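PDB 5O9J: transcription initiation factor IIB from Methanocaldococcus jannaschii, which carries a mini-intein, a protein-splicing element of HINT fold that probably cuts itself out of the host transcription factor and joins the flanking protein pieces. Local coordinates for residues V5-P10 with Y160-T165; E45-K50 with S69-H74; V83-K88 with F145-E150; V98-D103 with V116-V121. One frame throughout, in Å; residues are numbered along the deposited sequence.

The four contacts fall into two pairs, each within one sheet or at its border; contact 1 lies near the centre of the chain and contact 2 further out. Contacts 1 and 2, with centres 11 Å apart, belong to one antiparallel sheet, in which strands 160-165 and 70-75 are neighbours: Ala161 N lies 2.9 Å from His74 O, a probable hydrogen bond. Contacts 3 and 4, also 11 Å apart between centres, meet where strands 143-154 and 119-123 run side by side, with Ile148 N 2.9 Å from Asp118 O. Contacts 2 and 3 lie on opposite sides of the chain's centre, about 33 Å apart between centres. Glycerol, probably from the crystallisation liquor, binds near the side chains of Tyr162 in contact 1 and Arg73 in contact 2.

Contact 1 of 4, residues V5-P10 with Y160-T165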
# COMPACT_ATOMS: atom_id res chain seq x y z
N VAL A 5 3.32 1.20 -4.55
CA VAL A 5 2.76 -0.14 -4.45
C VAL A 5 3.13 -0.98 -5.68
O VAL A 5 3.15 -0.47 -6.81
CB VAL A 5 1.22 -0.08 -4.32
CG1 VAL A 5 0.67 -1.43 -3.99
CG2 VAL A 5 0.82 0.92 -3.24
N ASP A 6 3.41 -2.27 -5.47
CA ASP A 6 3.69 -3.18 -6.58
C ASP A 6 2.46 -3.38 -7.45
O ASP A 6 1.32 -3.37 -6.96
CB ASP A 6 4.19 -4.53 -6.06
CG ASP A 6 4.55 -5.50 -7.19
OD1 ASP A 6 5.59 -5.29 -7.86
OD2 ASP A 6 3.79 -6.46 -7.42
N TYR A 7 2.71 -3.58 -8.74
CA TYR A 7 1.70 -3.74 -9.78
C TYR A 7 0.53 -4.64 -9.40
O TYR A 7 -0.62 -4.31 -9.67
CB TYR A 7 2.36 -4.30 -11.04
CG TYR A 7 1.47 -4.36 -12.27
CD1 TYR A 7 0.62 -5.44 -12.50
CD2 TYR A 7 1.52 -3.35 -13.23
CE1 TYR A 7 -0.17 -5.51 -13.64
CE2 TYR A 7 0.73 -3.40 -14.37
CZ TYR A 7 -0.11 -4.48 -14.56
OH TYR A 7 -0.89 -4.51 -15.69
N ASN A 8 0.83 -5.79 -8.81
CA ASN A 8 -0.18 -6.83 -8.67
C ASN A 8 -1.21 -6.61 -7.56
O ASN A 8 -2.24 -7.28 -7.56
CB ASN A 8 0.49 -8.20 -8.45
CG ASN A 8 0.82 -8.91 -9.76
OD1 ASN A 8 0.38 -8.50 -10.83
ND2 ASN A 8 1.59 -9.99 -9.67
N GLU A 9 -0.95 -5.69 -6.63
CA GLU A 9 -1.84 -5.55 -5.48
C GLU A 9 -3.26 -5.15 -5.89
O GLU A 9 -3.48 -4.09 -6.47
CB GLU A 9 -1.30 -4.52 -4.49
CG GLU A 9 0.10 -4.80 -4.00
CD GLU A 9 0.27 -6.21 -3.49
OE1 GLU A 9 -0.53 -6.63 -2.62
OE2 GLU A 9 1.20 -6.90 -3.97
N PRO A 10 -4.23 -6.02 -5.58
CA PRO A 10 -5.63 -5.72 -5.89
C PRO A 10 -6.17 -4.55 -5.09
O PRO A 10 -5.85 -4.42 -3.90
CB PRO A 10 -6.35 -7.02 -5.51
CG PRO A 10 -5.44 -7.70 -4.58
CD PRO A 10 -4.07 -7.36 -5.00
N TYR A 160 7.76 -1.17 -12.25
CA TYR A 160 7.24 0.09 -11.76
C TYR A 160 6.54 -0.11 -10.40
O TYR A 160 6.07 -1.21 -10.10
CB TYR A 160 6.28 0.72 -12.77
CG TYR A 160 6.94 1.38 -13.98
CD1 TYR A 160 7.65 0.64 -14.93
CD2 TYR A 160 6.84 2.76 -14.18
CE1 TYR A 160 8.24 1.25 -16.04
CE2 TYR A 160 7.42 3.38 -15.28
CZ TYR A 160 8.12 2.62 -16.20
OH TYR A 160 8.70 3.25 -17.29
N ALA A 161 6.50 0.93 -9.59
CA ALA A 161 5.69 0.96 -8.37
C ALA A 161 4.65 2.06 -8.53
O ALA A 161 4.87 3.00 -9.30
CB ALA A 161 6.55 1.20 -7.16
N TYR A 162 3.54 1.95 -7.82
CA TYR A 162 2.38 2.78 -8.13
C TYR A 162 1.81 3.55 -6.94
O TYR A 162 1.93 3.14 -5.78
CB TYR A 162 1.29 1.90 -8.76
CG TYR A 162 1.77 1.21 -10.01
CD1 TYR A 162 2.45 0.00 -9.94
CD2 TYR A 162 1.56 1.76 -11.27
CE1 TYR A 162 2.91 -0.64 -11.08
CE2 TYR A 162 2.01 1.13 -12.42
CZ TYR A 162 2.69 -0.07 -12.31
OH TYR A 162 3.15 -0.72 -13.43
N ASP A 163 1.17 4.68 -7.25
CA ASP A 163 0.66 5.61 -6.25
C ASP A 163 -0.76 6.08 -6.56
O ASP A 163 -1.10 6.39 -7.71
CB ASP A 163 1.57 6.84 -6.16
CG ASP A 163 2.61 6.73 -5.06
OD1 ASP A 163 2.26 6.98 -3.89
OD2 ASP A 163 3.77 6.39 -5.37
N LEU A 164 -1.60 6.13 -5.53
CA LEU A 164 -2.87 6.83 -5.63
C LEU A 164 -2.77 8.05 -4.73
O LEU A 164 -2.08 8.01 -3.71
CB LEU A 164 -4.05 5.94 -5.22
CG LEU A 164 -4.27 4.62 -5.96
CD1 LEU A 164 -5.37 3.80 -5.30
CD2 LEU A 164 -4.60 4.86 -7.42
N THR A 165 -3.43 9.14 -5.11
CA THR A 165 -3.56 10.27 -4.21
C THR A 165 -5.01 10.34 -3.76
O THR A 165 -5.92 10.57 -4.56
CB THR A 165 -3.14 11.61 -4.85
OG1 THR A 165 -1.76 11.55 -5.21
CG2 THR A 165 -3.34 12.76 -3.86
O HOH W 1 5.29 -3.69 -10.06
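Tyr162 lays its ring along the start of the turn that follows Val5, where Tyr7 meets it. CE1 of Tyr162 lies 3.6 Å from CA of Tyr7, and its phenol oxygen OH comes in at the edge of the Tyr7 ring, 3.1 Å from CD2 of Tyr7. The ring planes are 69° apart. That same oxygen is hydrogen-bonded to Ser158 OG. With CG anti to the carbonyl carbon (chi1 -58°), the Tyr162 ring swings beside its own backbone N and receives Val5 O at its edge, 3.2 Å from CD1 of Tyr162. Val5 N donates to Tyr162 O at 2.7 Å, almost straight (173°) and on a lone pair; Tyr162 N returns a more bent bond to Val5 O, also 2.7 Å. This antiparallel hydrogen-bonded pair attaches the short strand 5-6 to the edge of a five-stranded sheet of the HINT fold, and a type I turn from Asp6 to Glu9 then leads the chain away. A leucine in place of Tyr162 would probably leave Ser158 without this hydroxyl partner and open a gap against the Tyr7 ring. Asp6 OD2 is taken up by Thr157, while OD1 receives a bond from a water. The water also donates to Tyr160 O at 2.6 Å and accepts from Tyr7 N at 2.9 Å, bridging the two segments beyond the last direct backbone bond.

Contact 2 of 4, residues E45-K50 with S69-H74; sequences EIAKCK and SEVSRH
Arg73 and Glu45 run side by side, pointing the same way, from a hydrogen-bonded pair of neighbouring antiparallel strands in the five-stranded sheet of the HINT fold. CB of Arg73 leaves the sheet on the face shared with Glu45, Ala47 and Val71, the face packed by helix 24-33. From there CG, set between the backbone N and carbonyl carbon (chi1 68°), comes 4.1 Å from Glu45 CB. The chain then runs extended, CD passing 4.0 Å from Glu45 OE1. NE and NH2 form a salt bridge with Glu45: NE donates to OE1 at 2.9 Å and NH2 reaches the same oxygen at 3.2 Å, both from above one face of the carboxylate plane, which is turned 45° from the guanidinium. NH2 also makes a weak bond to Glu45 OE2, while NH1 forms a salt bridge with Asp29, so the arginine is shared between two acids. On the other face Ile46 presses CG1 against Ser72 CB and CG2 against the carboxylate of Glu70, which is itself paired with Arg39. Ala47 and Val71 exchange two backbone bonds. Beyond the Lys48-Glu70 pair, Cys49 N donates to Ser69 O at 3.1 Å while Cys49 SG sits 4.0 Å from Val71 CG1.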
# COMPACT_ATOMS: atom_id res chain seq x y z
N GLU A 45 5.81 9.76 -13.24
CA GLU A 45 4.75 10.05 -14.21
C GLU A 45 3.42 10.22 -13.46
O GLU A 45 2.96 9.28 -12.82
CB GLU A 45 4.62 8.91 -15.21
CG GLU A 45 4.86 9.27 -16.66
CD GLU A 45 4.94 8.03 -17.56
OE1 GLU A 45 5.41 6.97 -17.08
OE2 GLU A 45 4.52 8.11 -18.73
N ILE A 46 2.81 11.39 -13.55
CA ILE A 46 1.60 11.67 -12.80
C ILE A 46 0.44 12.03 -13.72
O ILE A 46 0.58 12.91 -14.58
CB ILE A 46 1.81 12.83 -11.81
CG1 ILE A 46 2.91 12.47 -10.82
CG2 ILE A 46 0.51 13.16 -11.10
CD1 ILE A 46 3.61 13.69 -10.24
N ALA A 47 -0.69 11.37 -13.54
CA ALA A 47 -1.90 11.71 -14.27
C ALA A 47 -2.99 12.06 -13.29
O ALA A 47 -3.20 11.33 -12.32
CB ALA A 47 -2.35 10.56 -15.16
N LYS A 48 -3.69 13.16 -13.54
CA LYS A 48 -4.87 13.46 -12.75
C LYS A 48 -6.01 12.66 -13.36
O LYS A 48 -6.01 12.42 -14.57
CB LYS A 48 -5.17 14.96 -12.74
CG LYS A 48 -6.42 15.35 -13.51
CD LYS A 48 -7.16 16.45 -12.78
CE LYS A 48 -8.54 16.70 -13.37
NZ LYS A 48 -9.31 17.69 -12.56
N CYS A 49 -6.96 12.21 -12.54
CA CYS A 49 -8.05 11.38 -13.04
C CYS A 49 -9.42 11.79 -12.51
O CYS A 49 -9.54 12.50 -11.51
CB CYS A 49 -7.78 9.91 -12.72
SG CYS A 49 -7.61 9.52 -10.97
N LYS A 50 -10.46 11.33 -13.20
CA LYS A 50 -11.84 11.69 -12.90
C LYS A 50 -12.72 10.45 -12.74
O LYS A 50 -12.60 9.50 -13.51
CB LYS A 50 -12.42 12.57 -14.01
CG LYS A 50 -11.71 13.90 -14.23
CD LYS A 50 -11.76 14.79 -13.00
CE LYS A 50 -12.30 16.18 -13.36
NZ LYS A 50 -12.18 17.17 -12.25
N SER A 69 -7.62 11.63 -6.66
CA SER A 69 -7.43 12.87 -7.41
C SER A 69 -6.47 12.67 -8.57
O SER A 69 -6.68 13.19 -9.66
CB SER A 69 -6.93 13.98 -6.49
OG SER A 69 -5.76 13.56 -5.83
N GLU A 70 -5.40 11.92 -8.32
CA GLU A 70 -4.41 11.63 -9.35
C GLU A 70 -3.76 10.27 -9.10
O GLU A 70 -3.84 9.71 -8.00
CB GLU A 70 -3.33 12.73 -9.39
CG GLU A 70 -2.59 12.91 -8.08
CD GLU A 70 -1.54 14.03 -8.12
OE1 GLU A 70 -1.74 15.05 -8.82
OE2 GLU A 70 -0.51 13.87 -7.42
N VAL A 71 -3.15 9.71 -10.14
CA VAL A 71 -2.40 8.47 -10.01
C VAL A 71 -1.00 8.69 -10.55
O VAL A 71 -0.77 9.63 -11.31
CB VAL A 71 -3.06 7.29 -10.76
CG1 VAL A 71 -4.49 7.07 -10.28
CG2 VAL A 71 -3.03 7.54 -12.26
N SER A 72 -0.07 7.83 -10.15
CA SER A 72 1.28 7.98 -10.64
C SER A 72 2.02 6.65 -10.58
O SER A 72 1.56 5.70 -9.95
CB SER A 72 2.03 9.06 -9.84
OG SER A 72 2.39 8.61 -8.55
N ARG A 73 3.15 6.60 -11.28
CA ARG A 73 4.02 5.44 -11.29
C ARG A 73 5.45 5.93 -11.44
O ARG A 73 5.68 7.03 -11.94
CB ARG A 73 3.65 4.49 -12.43
CG ARG A 73 3.95 5.06 -13.83
CD ARG A 73 3.49 4.16 -14.97
NE ARG A 73 3.65 4.83 -16.27
CZ ARG A 73 3.22 4.34 -17.43
NH1 ARG A 73 2.59 3.17 -17.47
NH2 ARG A 73 3.41 5.03 -18.55
N HIS A 74 6.41 5.11 -11.02
CA HIS A 74 7.82 5.37 -11.28
C HIS A 74 8.56 4.04 -11.34
O HIS A 74 8.11 3.05 -10.75
CB HIS A 74 8.43 6.30 -10.22
CG HIS A 74 8.30 5.80 -8.81
ND1 HIS A 74 9.28 5.04 -8.19
CD2 HIS A 74 7.33 5.97 -7.89
CE1 HIS A 74 8.90 4.75 -6.97
NE2 HIS A 74 7.73 5.30 -6.74

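Contact 3 of 4, residues V83-K88 with F145-E150; sequences VVEGNK and FLKIKE
Val83 offers one carbonyl oxygen to two successive amides, Lys149 N and Glu150 N, the second at 3.1 Å. Its own N donates to Glu150 O in a nearly straight bond (171°), and its side chain lies alongside that of Glu150, CB to CB 4.1 Å. Val84 turns its side chain the other way: it crosses that of Leu146 at about a right angle, Val84 CG2 4.0 Å from Leu146 CD1, and CG1 touches Ile148; Leu120 of strand 119-123 packs against both Val84 and Ile148. Because Lys149 and Glu150 both face Val83, this is a classic beta bulge, one extra residue on strand 143-154 where it pairs with strand 79-84; the register slips by one, and Val84 comes opposite Ile148. Glu85 carries the bonding onward. Its N donates to Lys147 O at 3.1 Å, and the extended side chain reaches across so that OE2 accepts from Lys147 N at 2.8 Å, the donor lying 38° out of the carboxylate plane. The carboxylate thus takes the amide that Glu85 O would accept in a regular pair, just as the backbone turns off through Gly86, whose positive phi (81°) suits glycine. Asn87 reaches back from the turn, and Lys149 NZ donates to its OD1 at 3.2 Å from above the plane of the Asn87 amide; to get there the Lys149 chain bends at chi3 and passes its CE by Val84 O. Lys88 closes the tight hairpin by accepting a bond from Val84 N at its carbonyl O, and its CD rests 4.2 Å from Leu146 CD1.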
# COMPACT_ATOMS: atom_id res chain seq x y z
N VAL A 83 7.95 -12.26 4.52
CA VAL A 83 7.12 -13.44 4.72
C VAL A 83 7.06 -13.78 6.20
O VAL A 83 8.10 -13.94 6.84
CB VAL A 83 7.65 -14.65 3.92
CG1 VAL A 83 6.66 -15.79 4.00
CG2 VAL A 83 7.89 -14.25 2.48
N VAL A 84 5.84 -13.87 6.74
CA VAL A 84 5.66 -14.13 8.17
C VAL A 84 4.97 -15.47 8.39
O VAL A 84 4.56 -16.12 7.43
CB VAL A 84 4.83 -13.02 8.86
CG1 VAL A 84 5.54 -11.67 8.76
CG2 VAL A 84 3.43 -12.93 8.26
N GLU A 85 4.85 -15.89 9.66
CA GLU A 85 4.15 -17.12 10.03
C GLU A 85 2.80 -17.26 9.32
O GLU A 85 2.07 -16.28 9.18
CB GLU A 85 3.89 -17.19 11.53
CG GLU A 85 5.04 -16.91 12.47
CD GLU A 85 4.54 -16.80 13.91
OE1 GLU A 85 3.51 -17.43 14.24
OE2 GLU A 85 5.16 -16.06 14.71
N GLY A 86 2.46 -18.48 8.92
CA GLY A 86 1.23 -18.73 8.19
C GLY A 86 1.37 -18.40 6.72
O GLY A 86 0.38 -18.36 5.98
N ASN A 87 2.60 -18.16 6.29
CA ASN A 87 2.92 -17.80 4.91
C ASN A 87 2.12 -16.61 4.40
O ASN A 87 1.70 -16.58 3.25
CB ASN A 87 2.71 -19.00 3.99
CG ASN A 87 3.88 -19.97 4.03
OD1 ASN A 87 3.91 -20.89 4.86
ND2 ASN A 87 4.85 -19.77 3.15
N LYS A 88 1.88 -15.63 5.28
CA LYS A 88 1.42 -14.31 4.87
C LYS A 88 2.62 -13.54 4.34
O LYS A 88 3.73 -13.66 4.87
CB LYS A 88 0.76 -13.55 6.02
CG LYS A 88 -0.69 -13.90 6.27
CD LYS A 88 -1.20 -13.20 7.52
CE LYS A 88 -2.67 -13.52 7.76
NZ LYS A 88 -2.97 -13.72 9.21
N PHE A 145 0.35 -10.96 16.31
CA PHE A 145 1.81 -10.86 16.36
C PHE A 145 2.47 -12.03 15.65
O PHE A 145 2.33 -13.18 16.07
CB PHE A 145 2.28 -10.77 17.81
CG PHE A 145 1.72 -9.59 18.55
CD1 PHE A 145 0.43 -9.61 19.04
CD2 PHE A 145 2.47 -8.44 18.72
CE1 PHE A 145 -0.10 -8.51 19.70
CE2 PHE A 145 1.95 -7.34 19.38
CZ PHE A 145 0.66 -7.38 19.87
N LEU A 146 3.19 -11.73 14.58
CA LEU A 146 3.72 -12.78 13.73
C LEU A 146 5.20 -12.58 13.42
O LEU A 146 5.61 -11.48 13.03
CB LEU A 146 2.91 -12.85 12.43
CG LEU A 146 1.40 -13.06 12.54
CD1 LEU A 146 0.72 -12.83 11.20
CD2 LEU A 146 1.04 -14.44 13.10
N LYS A 147 5.98 -13.64 13.61
CA LYS A 147 7.41 -13.60 13.32
C LYS A 147 7.69 -13.57 11.82
O LYS A 147 7.02 -14.24 11.04
CB LYS A 147 8.13 -14.81 13.94
CG LYS A 147 8.40 -14.72 15.44
CD LYS A 147 9.28 -15.88 15.92
CE LYS A 147 9.52 -15.84 17.43
NZ LYS A 147 8.85 -16.96 18.18
N ILE A 148 8.68 -12.78 11.43
CA ILE A 148 9.17 -12.81 10.06
C ILE A 148 9.90 -14.13 9.80
O ILE A 148 10.76 -14.54 10.58
CB ILE A 148 10.11 -11.62 9.78
CG1 ILE A 148 9.33 -10.30 9.88
CG2 ILE A 148 10.78 -11.77 8.43
CD1 ILE A 148 10.19 -9.06 9.70
N LYS A 149 9.54 -14.81 8.71
CA LYS A 149 10.23 -16.04 8.32
C LYS A 149 11.32 -15.75 7.29
O LYS A 149 12.48 -16.14 7.47
CB LYS A 149 9.25 -17.06 7.74
CG LYS A 149 8.29 -17.65 8.76
CD LYS A 149 7.73 -18.97 8.24
CE LYS A 149 7.08 -18.81 6.87
NZ LYS A 149 6.62 -20.12 6.32
N GLU A 150 10.93 -15.10 6.20
CA GLU A 150 11.89 -14.72 5.16
C GLU A 150 11.85 -13.23 4.89
O GLU A 150 10.83 -12.57 5.13
CB GLU A 150 11.62 -15.48 3.85
CG GLU A 150 11.75 -16.99 3.95
CD GLU A 150 11.18 -17.71 2.74
OE1 GLU A 150 11.03 -17.07 1.68
OE2 GLU A 150 10.86 -18.91 2.86

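Contact 4 of 4, residues V98-D103 with V116-V121; sequences VFTIRD and VGDILV
Asp118 OD1 is gripped by Arg102 NE at 3.0 Å, on the syn side but tilted out of the carboxylate plane, and by a water at 2.9 Å. The pair is a salt bridge: the arginine approaches side-on with two nitrogens, the planes 26° apart, NH1 nearing OD2 at a doubtfully short distance. OD2 also accepts from Lys115 N, and NH1 donates on to Glu113 O, which fixes both ends of the pair. A bend at chi2 (-69°) turns the guanidinium of Arg102 back toward Asp118. A methionine in its place would probably leave this buried carboxylate without its positive partner and Glu113 O without this donor. The water knits the backbones as well, donating to Ile101 O at 2.6 Å and accepting from Ile119 N at 2.8 Å. Direct bonds follow: Ile101 N to Ile119 O at 2.9 Å, Val121 N to Phe99 O at 3.1 Å. The side chains of Ile101 and Ile119 lie alongside each other, CD1 of the former 4.0 Å from CG2 of the latter. Further in, Leu120 CD2 fits against Val98 CG2 and Thr100 OG1, the hydroxyl donating to Val98 O. Phe99 turns its ring to meet that of His182, close to the C-terminal end of the intein. With only a single bridge, at Thr100 and Leu120, the two strands diverge into different sheets, a junction between neighbouring sheets of the all-beta HINT fold.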
# COMPACT_ATOMS: atom_id res chain seq x y z
N VAL A 98 7.04 -0.63 9.12
CA VAL A 98 6.00 -1.49 9.68
C VAL A 98 6.15 -1.62 11.19
O VAL A 98 7.26 -1.63 11.71
CB VAL A 98 6.04 -2.90 9.04
CG1 VAL A 98 5.59 -2.84 7.60
CG2 VAL A 98 7.43 -3.49 9.14
N PHE A 99 5.02 -1.72 11.88
CA PHE A 99 5.04 -1.86 13.33
C PHE A 99 5.76 -3.13 13.73
O PHE A 99 5.38 -4.23 13.32
CB PHE A 99 3.63 -1.85 13.90
CG PHE A 99 3.08 -0.48 14.10
CD1 PHE A 99 3.87 0.63 13.86
CD2 PHE A 99 1.79 -0.29 14.54
CE1 PHE A 99 3.38 1.90 14.04
CE2 PHE A 99 1.30 0.99 14.74
CZ PHE A 99 2.09 2.08 14.48
N THR A 100 6.81 -2.96 14.52
CA THR A 100 7.64 -4.07 14.97
C THR A 100 7.82 -3.99 16.48
O THR A 100 7.78 -2.90 17.05
CB THR A 100 9.04 -4.05 14.29
OG1 THR A 100 8.91 -3.67 12.91
CG2 THR A 100 9.70 -5.42 14.37
N ILE A 101 8.03 -5.12 17.13
CA ILE A 101 8.42 -5.08 18.53
C ILE A 101 9.93 -4.91 18.61
O ILE A 101 10.70 -5.75 18.17
CB ILE A 101 7.99 -6.33 19.30
CG1 ILE A 101 6.47 -6.38 19.37
CG2 ILE A 101 8.59 -6.31 20.69
CD1 ILE A 101 5.91 -7.42 20.31
N ARG A 102 10.35 -3.78 19.15
CA ARG A 102 11.77 -3.51 19.30
C ARG A 102 11.97 -2.91 20.67
O ARG A 102 11.29 -1.96 21.04
CB ARG A 102 12.28 -2.55 18.21
CG ARG A 102 12.39 -3.18 16.84
CD ARG A 102 13.51 -4.20 16.80
NE ARG A 102 13.67 -4.81 15.48
CZ ARG A 102 14.33 -4.25 14.47
NH1 ARG A 102 14.42 -4.87 13.31
NH2 ARG A 102 14.90 -3.06 14.63
N ASP A 103 12.89 -3.50 21.44
CA ASP A 103 13.11 -3.08 22.81
C ASP A 103 11.79 -2.96 23.57
O ASP A 103 11.46 -1.86 24.07
CB ASP A 103 13.84 -1.75 22.88
CG ASP A 103 15.21 -1.79 22.19
OD1 ASP A 103 15.98 -2.76 22.38
OD2 ASP A 103 15.51 -0.82 21.45
N VAL A 116 14.97 -11.41 10.11
CA VAL A 116 14.26 -12.66 10.36
C VAL A 116 14.13 -12.86 11.86
O VAL A 116 15.06 -12.56 12.61
CB VAL A 116 15.00 -13.87 9.71
CG1 VAL A 116 14.32 -15.19 10.10
CG2 VAL A 116 15.06 -13.72 8.20
N GLY A 117 12.98 -13.33 12.32
CA GLY A 117 12.74 -13.45 13.75
C GLY A 117 12.07 -12.24 14.38
O GLY A 117 11.53 -12.33 15.49
N ASP A 118 12.12 -11.10 13.69
CA ASP A 118 11.42 -9.91 14.16
C ASP A 118 9.94 -10.20 14.31
O ASP A 118 9.37 -10.99 13.55
CB ASP A 118 11.61 -8.73 13.19
CG ASP A 118 12.62 -7.72 13.70
OD1 ASP A 118 12.80 -7.63 14.93
OD2 ASP A 118 13.23 -7.01 12.87
N ILE A 119 9.31 -9.57 15.30
CA ILE A 119 7.88 -9.72 15.52
C ILE A 119 7.12 -8.53 14.96
O ILE A 119 7.27 -7.41 15.44
CB ILE A 119 7.54 -9.87 17.01
CG1 ILE A 119 8.23 -11.12 17.59
CG2 ILE A 119 6.03 -9.95 17.21
CD1 ILE A 119 7.86 -11.40 19.04
N LEU A 120 6.32 -8.78 13.93
CA LEU A 120 5.49 -7.74 13.34
C LEU A 120 4.11 -7.73 13.97
O LEU A 120 3.60 -8.76 14.41
CB LEU A 120 5.36 -7.95 11.83
CG LEU A 120 6.65 -7.79 11.02
CD1 LEU A 120 6.35 -7.77 9.52
CD2 LEU A 120 7.38 -6.53 11.45
N VAL A 121 3.52 -6.55 14.04
CA VAL A 121 2.16 -6.42 14.51
C VAL A 121 1.25 -6.20 13.31
O VAL A 121 1.32 -5.16 12.66
CB VAL A 121 2.00 -5.27 15.51
CG1 VAL A 121 0.59 -5.27 16.10
CG2 VAL A 121 3.05 -5.39 16.61
O HOH W 2 10.95 -8.06 17.06